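Local coordinates for protein particle-associated glycoside hydrolase (Acinetobacter phage Fri1, PDB 6C72) that probably cleaves the capsular polysaccharide of Acinetobacter baumannii as a phage tailspike depolymerase, degrading the host capsule during virus entry, at residues Asn482-Leu495 / Asn575-Pro588. Sequence-based numbering, arbitrary orientation.
Sequences NDAYFNTEIRNFNL and NTFIVKVDVFSALP. With ZN (zinc ion), chain L.
Asn575 meets Asn494 where two neighbouring inner strands of the six-stranded antiparallel sheet begin to pair, in the C-terminal domain beyond the beta-helix of this trimeric tailspike. Its amide is used from both ends: OD1 binds zinc at 2.1 Å, a site shared with Asp519, Thr521 and Ser573, while ND2 donates to Asn494 OD1 at 2.7 Å, approaching from above the plane of the acceptor amide. The metal bond and this hydrogen bond together fix the rotation of the Asn575 amide. From Phe577 to Ser585 the odd-numbered residues form hydrogen-bonded pairs, Phe577 with Phe493 through to Ser585 with Tyr485, and along this stretch side chains alternate between the two faces. Ile578 brings CG2 against Ile490 CD1. On the opposite face, the one carrying Phe577, Val579 sets CG2 3.4 Å from Phe493 CD2. Lys580 runs extended until it bends at its last torsion (chi4 -73°), which brings NZ to the syn lone pair of Asp582 OD1 in a 2.7 Å salt bridge; its ammonium also makes a cation-pi contact with Phe486 of the second subunit. Asp582 OD1 lies 3.1 Å from Thr488 OG1, and its CB packs against the Phe486 ring. A water donates to Val583 O and accepts from Asn487 ND2. The Phe486 ring turns its edge to the face of Phe584 in a T-shaped pair, planes at 73°. Past Ala586 the chain turns, and Pro588 CG sits over the Tyr485 ring, 4.1 Å from its centroid, in a CH-pi contact.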
loop_
_atom_site.group_PDB
_atom_site.type_symbol
_atom_site.label_atom_id
_atom_site.label_comp_id
_atom_site.label_asym_id
_atom_site.label_seq_id
_atom_site.Cartn_x
_atom_site.Cartn_y
_atom_site.Cartn_z
ATOM N N ASN A 482 -6.739 26.423 -35.408
ATOM C CA ASN A 482 -5.745 25.588 -36.104
ATOM C C ASN A 482 -5.640 25.932 -37.587
ATOM O O ASN A 482 -5.510 25.049 -38.436
ATOM C CB ASN A 482 -6.011 24.087 -35.951
ATOM C CG ASN A 482 -6.015 23.637 -34.524
ATOM O OD1 ASN A 482 -5.393 24.256 -33.666
ATOM N ND2 ASN A 482 -6.621 22.484 -34.277
ATOM N N ASP A 483 -5.739 27.214 -37.920
ATOM C CA ASP A 483 -5.485 27.633 -39.294
ATOM C C ASP A 483 -4.474 28.770 -39.354
ATOM O O ASP A 483 -4.467 29.531 -40.320
ATOM C CB ASP A 483 -6.781 28.027 -39.997
ATOM C CG ASP A 483 -7.499 29.157 -39.309
ATOM O OD1 ASP A 483 -7.069 29.582 -38.217
ATOM O OD2 ASP A 483 -8.510 29.623 -39.869
ATOM N N ALA A 484 -3.657 28.929 -38.320
ATOM C CA ALA A 484 -2.604 29.933 -38.302
ATOM C C ALA A 484 -1.507 29.447 -37.370
ATOM O O ALA A 484 -1.800 29.017 -36.245
ATOM C CB ALA A 484 -3.137 31.303 -37.852
ATOM N N TYR A 485 -0.260 29.473 -37.849
ATOM C CA TYR A 485 0.858 28.916 -37.102
ATOM C C TYR A 485 2.083 29.813 -37.182
ATOM O O TYR A 485 2.359 30.428 -38.217
ATOM C CB TYR A 485 1.220 27.512 -37.608
ATOM C CG TYR A 485 0.101 26.528 -37.436
ATOM C CD1 TYR A 485 -0.910 26.427 -38.377
ATOM C CD2 TYR A 485 0.048 25.702 -36.320
ATOM C CE1 TYR A 485 -1.954 25.537 -38.210
ATOM C CE2 TYR A 485 -0.979 24.796 -36.150
ATOM C CZ TYR A 485 -1.976 24.713 -37.100
ATOM O OH TYR A 485 -3.004 23.808 -36.934
ATOM N N PHE A 486 2.807 29.876 -36.071
ATOM C CA PHE A 486 4.096 30.546 -35.987
ATOM C C PHE A 486 5.060 29.577 -35.316
ATOM O O PHE A 486 4.853 29.197 -34.163
ATOM C CB PHE A 486 3.980 31.860 -35.212
ATOM C CG PHE A 486 5.284 32.563 -35.004
ATOM C CD1 PHE A 486 6.069 32.271 -33.908
ATOM C CD2 PHE A 486 5.718 33.525 -35.894
ATOM C CE1 PHE A 486 7.266 32.913 -33.703
ATOM C CE2 PHE A 486 6.925 34.179 -35.701
ATOM C CZ PHE A 486 7.704 33.871 -34.609
ATOM N N ASN A 487 6.077 29.137 -36.049
ATOM C CA ASN A 487 7.087 28.225 -35.531
ATOM C C ASN A 487 8.461 28.809 -35.768
ATOM O O ASN A 487 8.750 29.341 -36.845
ATOM C CB ASN A 487 7.021 26.841 -36.168
ATOM C CG ASN A 487 5.860 26.034 -35.653
ATOM O OD1 ASN A 487 5.971 25.370 -34.621
ATOM N ND2 ASN A 487 4.728 26.088 -36.360
ATOM N N THR A 488 9.318 28.676 -34.769
ATOM C CA THR A 488 10.661 29.215 -34.851
ATOM C C THR A 488 11.666 28.132 -34.466
ATOM O O THR A 488 11.449 27.384 -33.508
ATOM C CB THR A 488 10.770 30.479 -33.969
ATOM O OG1 THR A 488 12.114 30.964 -33.964
ATOM C CG2 THR A 488 10.354 30.197 -32.550
ATOM N N GLU A 489 12.722 28.003 -35.271
ATOM C CA GLU A 489 13.859 27.132 -34.999
ATOM C C GLU A 489 15.150 27.924 -35.179
ATOM O O GLU A 489 15.168 28.988 -35.805
ATOM C CB GLU A 489 13.877 25.890 -35.909
ATOM C CG GLU A 489 12.810 24.857 -35.604
ATOM C CD GLU A 489 12.839 23.683 -36.568
ATOM O OE1 GLU A 489 13.072 23.900 -37.777
ATOM O OE2 GLU A 489 12.623 22.535 -36.119
ATOM N N ILE A 490 16.247 27.369 -34.668
ATOM C CA ILE A 490 17.510 28.098 -34.615
ATOM C C ILE A 490 18.667 27.115 -34.753
ATOM O O ILE A 490 18.649 26.013 -34.184
ATOM C CB ILE A 490 17.585 28.930 -33.317
ATOM C CG1 ILE A 490 18.672 30.003 -33.401
ATOM C CG2 ILE A 490 17.745 28.028 -32.088
ATOM C CD1 ILE A 490 18.617 31.017 -32.237
ATOM N N ARG A 491 19.679 27.516 -35.518
ATOM C CA ARG A 491 20.818 26.649 -35.800
ATOM C C ARG A 491 22.093 27.468 -35.713
ATOM O O ARG A 491 22.080 28.684 -35.914
ATOM C CB ARG A 491 20.717 26.000 -37.191
ATOM C CG ARG A 491 19.562 25.044 -37.345
ATOM C CD ARG A 491 19.778 23.822 -36.467
ATOM N NE ARG A 491 18.708 22.831 -36.577
ATOM C CZ ARG A 491 17.583 22.873 -35.858
ATOM N NH1 ARG A 491 17.392 23.856 -34.985
ATOM N NH2 ARG A 491 16.656 21.928 -36.005
ATOM N N ASN A 492 23.190 26.780 -35.419
ATOM C CA ASN A 492 24.528 27.349 -35.430
ATOM C C ASN A 492 25.166 27.019 -36.771
ATOM O O ASN A 492 25.084 25.875 -37.234
ATOM C CB ASN A 492 25.342 26.777 -34.265
ATOM C CG ASN A 492 26.788 27.268 -34.232
ATOM O OD1 ASN A 492 27.517 27.165 -35.223
ATOM N ND2 ASN A 492 27.219 27.769 -33.081
ATOM N N PHE A 493 25.790 28.014 -37.403
ATOM C CA PHE A 493 26.448 27.804 -38.689
ATOM C C PHE A 493 27.877 28.301 -38.632
ATOM O O PHE A 493 28.135 29.438 -38.226
ATOM C CB PHE A 493 25.718 28.491 -39.838
ATOM C CG PHE A 493 24.513 27.755 -40.276
ATOM C CD1 PHE A 493 24.629 26.654 -41.096
ATOM C CD2 PHE A 493 23.263 28.133 -39.826
ATOM C CE1 PHE A 493 23.509 25.947 -41.467
ATOM C CE2 PHE A 493 22.141 27.439 -40.197
ATOM C CZ PHE A 493 22.249 26.350 -41.008
ATOM N N ASN A 494 28.787 27.454 -39.078
ATOM C CA ASN A 494 30.190 27.796 -39.227
ATOM C C ASN A 494 30.389 28.122 -40.704
ATOM O O ASN A 494 30.429 27.217 -41.540
ATOM C CB ASN A 494 31.058 26.621 -38.797
ATOM C CG ASN A 494 32.527 26.922 -38.895
ATOM O OD1 ASN A 494 32.938 28.078 -38.908
ATOM N ND2 ASN A 494 33.330 25.880 -39.036
ATOM N N LEU A 495 30.481 29.414 -41.032
ATOM C CA LEU A 495 30.582 29.850 -42.420
ATOM C C LEU A 495 32.037 30.046 -42.836
ATOM O O LEU A 495 32.834 30.652 -42.112
ATOM C CB LEU A 495 29.816 31.156 -42.645
ATOM C CG LEU A 495 28.304 31.141 -42.385
ATOM C CD1 LEU A 495 27.664 32.452 -42.796
ATOM C CD2 LEU A 495 27.636 29.977 -43.125
ATOM N N ASN A 575 33.473 33.642 -38.524
ATOM C CA ASN A 575 32.849 32.441 -39.059
ATOM C C ASN A 575 31.618 31.952 -38.310
ATOM O O ASN A 575 30.859 31.158 -38.879
ATOM C CB ASN A 575 33.862 31.287 -39.099
ATOM C CG ASN A 575 34.452 31.015 -37.751
ATOM O OD1 ASN A 575 34.825 31.945 -37.039
ATOM N ND2 ASN A 575 34.463 29.750 -37.347
ATOM N N THR A 576 31.421 32.331 -37.051
ATOM C CA THR A 576 30.336 31.764 -36.257
ATOM C C THR A 576 29.097 32.647 -36.335
ATOM O O THR A 576 29.099 33.775 -35.834
ATOM C CB THR A 576 30.758 31.571 -34.805
ATOM O OG1 THR A 576 31.945 30.773 -34.757
ATOM C CG2 THR A 576 29.657 30.879 -34.046
ATOM N N PHE A 577 28.024 32.109 -36.902
ATOM C CA PHE A 577 26.779 32.841 -37.043
ATOM C C PHE A 577 25.625 32.023 -36.486
ATOM O O PHE A 577 25.625 30.794 -36.574
ATOM C CB PHE A 577 26.527 33.196 -38.515
ATOM C CG PHE A 577 27.511 34.194 -39.076
ATOM C CD1 PHE A 577 28.750 33.774 -39.566
ATOM C CD2 PHE A 577 27.199 35.549 -39.112
ATOM C CE1 PHE A 577 29.658 34.690 -40.076
ATOM C CE2 PHE A 577 28.087 36.473 -39.626
ATOM C CZ PHE A 577 29.320 36.045 -40.118
ATOM N N ILE A 578 24.661 32.703 -35.877
ATOM C CA ILE A 578 23.421 32.084 -35.431
ATOM C C ILE A 578 22.331 32.445 -36.431
ATOM O O ILE A 578 22.210 33.611 -36.837
ATOM C CB ILE A 578 23.037 32.548 -34.019
ATOM C CG1 ILE A 578 24.187 32.331 -33.009
ATOM C CG2 ILE A 578 21.748 31.867 -33.594
ATOM C CD1 ILE A 578 24.590 30.863 -32.733
ATOM N N VAL A 579 21.529 31.462 -36.828
ATOM C CA VAL A 579 20.469 31.667 -37.812
ATOM C C VAL A 579 19.143 31.234 -37.190
ATOM O O VAL A 579 18.967 30.063 -36.819
ATOM C CB VAL A 579 20.754 30.900 -39.113
ATOM C CG1 VAL A 579 19.642 31.105 -40.114
ATOM C CG2 VAL A 579 22.096 31.329 -39.692
ATOM N N LYS A 580 18.225 32.179 -37.044
ATOM C CA LYS A 580 16.905 31.913 -36.493
ATOM C C LYS A 580 15.860 32.131 -37.581
ATOM O O LYS A 580 15.938 33.114 -38.328
ATOM C CB LYS A 580 16.636 32.806 -35.283
ATOM C CG LYS A 580 15.259 32.641 -34.642
ATOM C CD LYS A 580 15.186 33.484 -33.370
ATOM C CE LYS A 580 13.877 33.304 -32.614
ATOM N NZ LYS A 580 12.707 33.957 -33.296
ATOM N N VAL A 581 14.907 31.203 -37.690
ATOM C CA VAL A 581 13.838 31.281 -38.677
ATOM C C VAL A 581 12.492 31.361 -37.966
ATOM O O VAL A 581 12.198 30.547 -37.083
ATOM C CB VAL A 581 13.852 30.079 -39.632
ATOM C CG1 VAL A 581 12.952 30.388 -40.812
ATOM C CG2 VAL A 581 15.256 29.799 -40.101
ATOM N N ASP A 582 11.666 32.319 -38.383
ATOM C CA ASP A 582 10.272 32.431 -37.965
ATOM C C ASP A 582 9.397 32.117 -39.172
ATOM O O ASP A 582 9.526 32.761 -40.218
ATOM C CB ASP A 582 9.952 33.838 -37.445
ATOM C CG ASP A 582 10.895 34.297 -36.336
ATOM O OD1 ASP A 582 11.454 33.449 -35.607
ATOM O OD2 ASP A 582 11.054 35.525 -36.171
ATOM N N VAL A 583 8.516 31.132 -39.040
ATOM C CA VAL A 583 7.651 30.706 -40.136
ATOM C C VAL A 583 6.204 30.995 -39.752
ATOM O O VAL A 583 5.733 30.563 -38.691
ATOM C CB VAL A 583 7.831 29.213 -40.476
ATOM C CG1 VAL A 583 6.946 28.820 -41.652
ATOM C CG2 VAL A 583 9.290 28.886 -40.762
ATOM N N PHE A 584 5.507 31.718 -40.626
ATOM C CA PHE A 584 4.080 31.989 -40.517
ATOM C C PHE A 584 3.384 31.131 -41.565
ATOM O O PHE A 584 3.708 31.234 -42.754
ATOM C CB PHE A 584 3.782 33.471 -40.776
ATOM C CG PHE A 584 4.539 34.423 -39.889
ATOM C CD1 PHE A 584 5.891 34.654 -40.076
ATOM C CD2 PHE A 584 3.884 35.112 -38.870
ATOM C CE1 PHE A 584 6.579 35.527 -39.259
ATOM C CE2 PHE A 584 4.569 35.994 -38.049
ATOM C CZ PHE A 584 5.919 36.197 -38.246
ATOM N N SER A 585 2.427 30.302 -41.152
ATOM C CA SER A 585 1.758 29.449 -42.126
ATOM C C SER A 585 0.328 29.192 -41.682
ATOM O O SER A 585 -0.047 29.450 -40.537
ATOM C CB SER A 585 2.497 28.128 -42.314
ATOM O OG SER A 585 2.401 27.337 -41.149
ATOM N N ALA A 586 -0.469 28.648 -42.599
ATOM C CA ALA A 586 -1.850 28.288 -42.293
ATOM C C ALA A 586 -2.017 26.825 -41.917
ATOM O O ALA A 586 -3.092 26.435 -41.451
ATOM C CB ALA A 586 -2.759 28.597 -43.490
ATOM N N LEU A 587 -0.999 26.006 -42.137
ATOM C CA LEU A 587 -1.055 24.580 -41.880
ATOM C C LEU A 587 0.269 24.144 -41.289
ATOM O O LEU A 587 1.314 24.729 -41.597
ATOM C CB LEU A 587 -1.326 23.748 -43.139
ATOM C CG LEU A 587 -2.726 23.772 -43.735
ATOM C CD1 LEU A 587 -2.695 22.993 -45.051
ATOM C CD2 LEU A 587 -3.755 23.199 -42.755
ATOM N N PRO A 588 0.252 23.140 -40.413
ATOM C CA PRO A 588 1.522 22.623 -39.890
ATOM C C PRO A 588 2.440 22.093 -40.980
ATOM O O PRO A 588 3.663 22.209 -40.848
ATOM C CB PRO A 588 1.077 21.511 -38.930
ATOM C CG PRO A 588 -0.354 21.833 -38.606
ATOM C CD PRO A 588 -0.918 22.465 -39.830
HETATM ZN ZN ZN L . 35.587 32.562 -35.160
HETATM O O HOH W 1 4.646 28.060 -38.812
HETATM O O HOH W 2 31.939 28.499 -36.236
HETATM O O HOH W 3 35.608 30.594 -33.951
#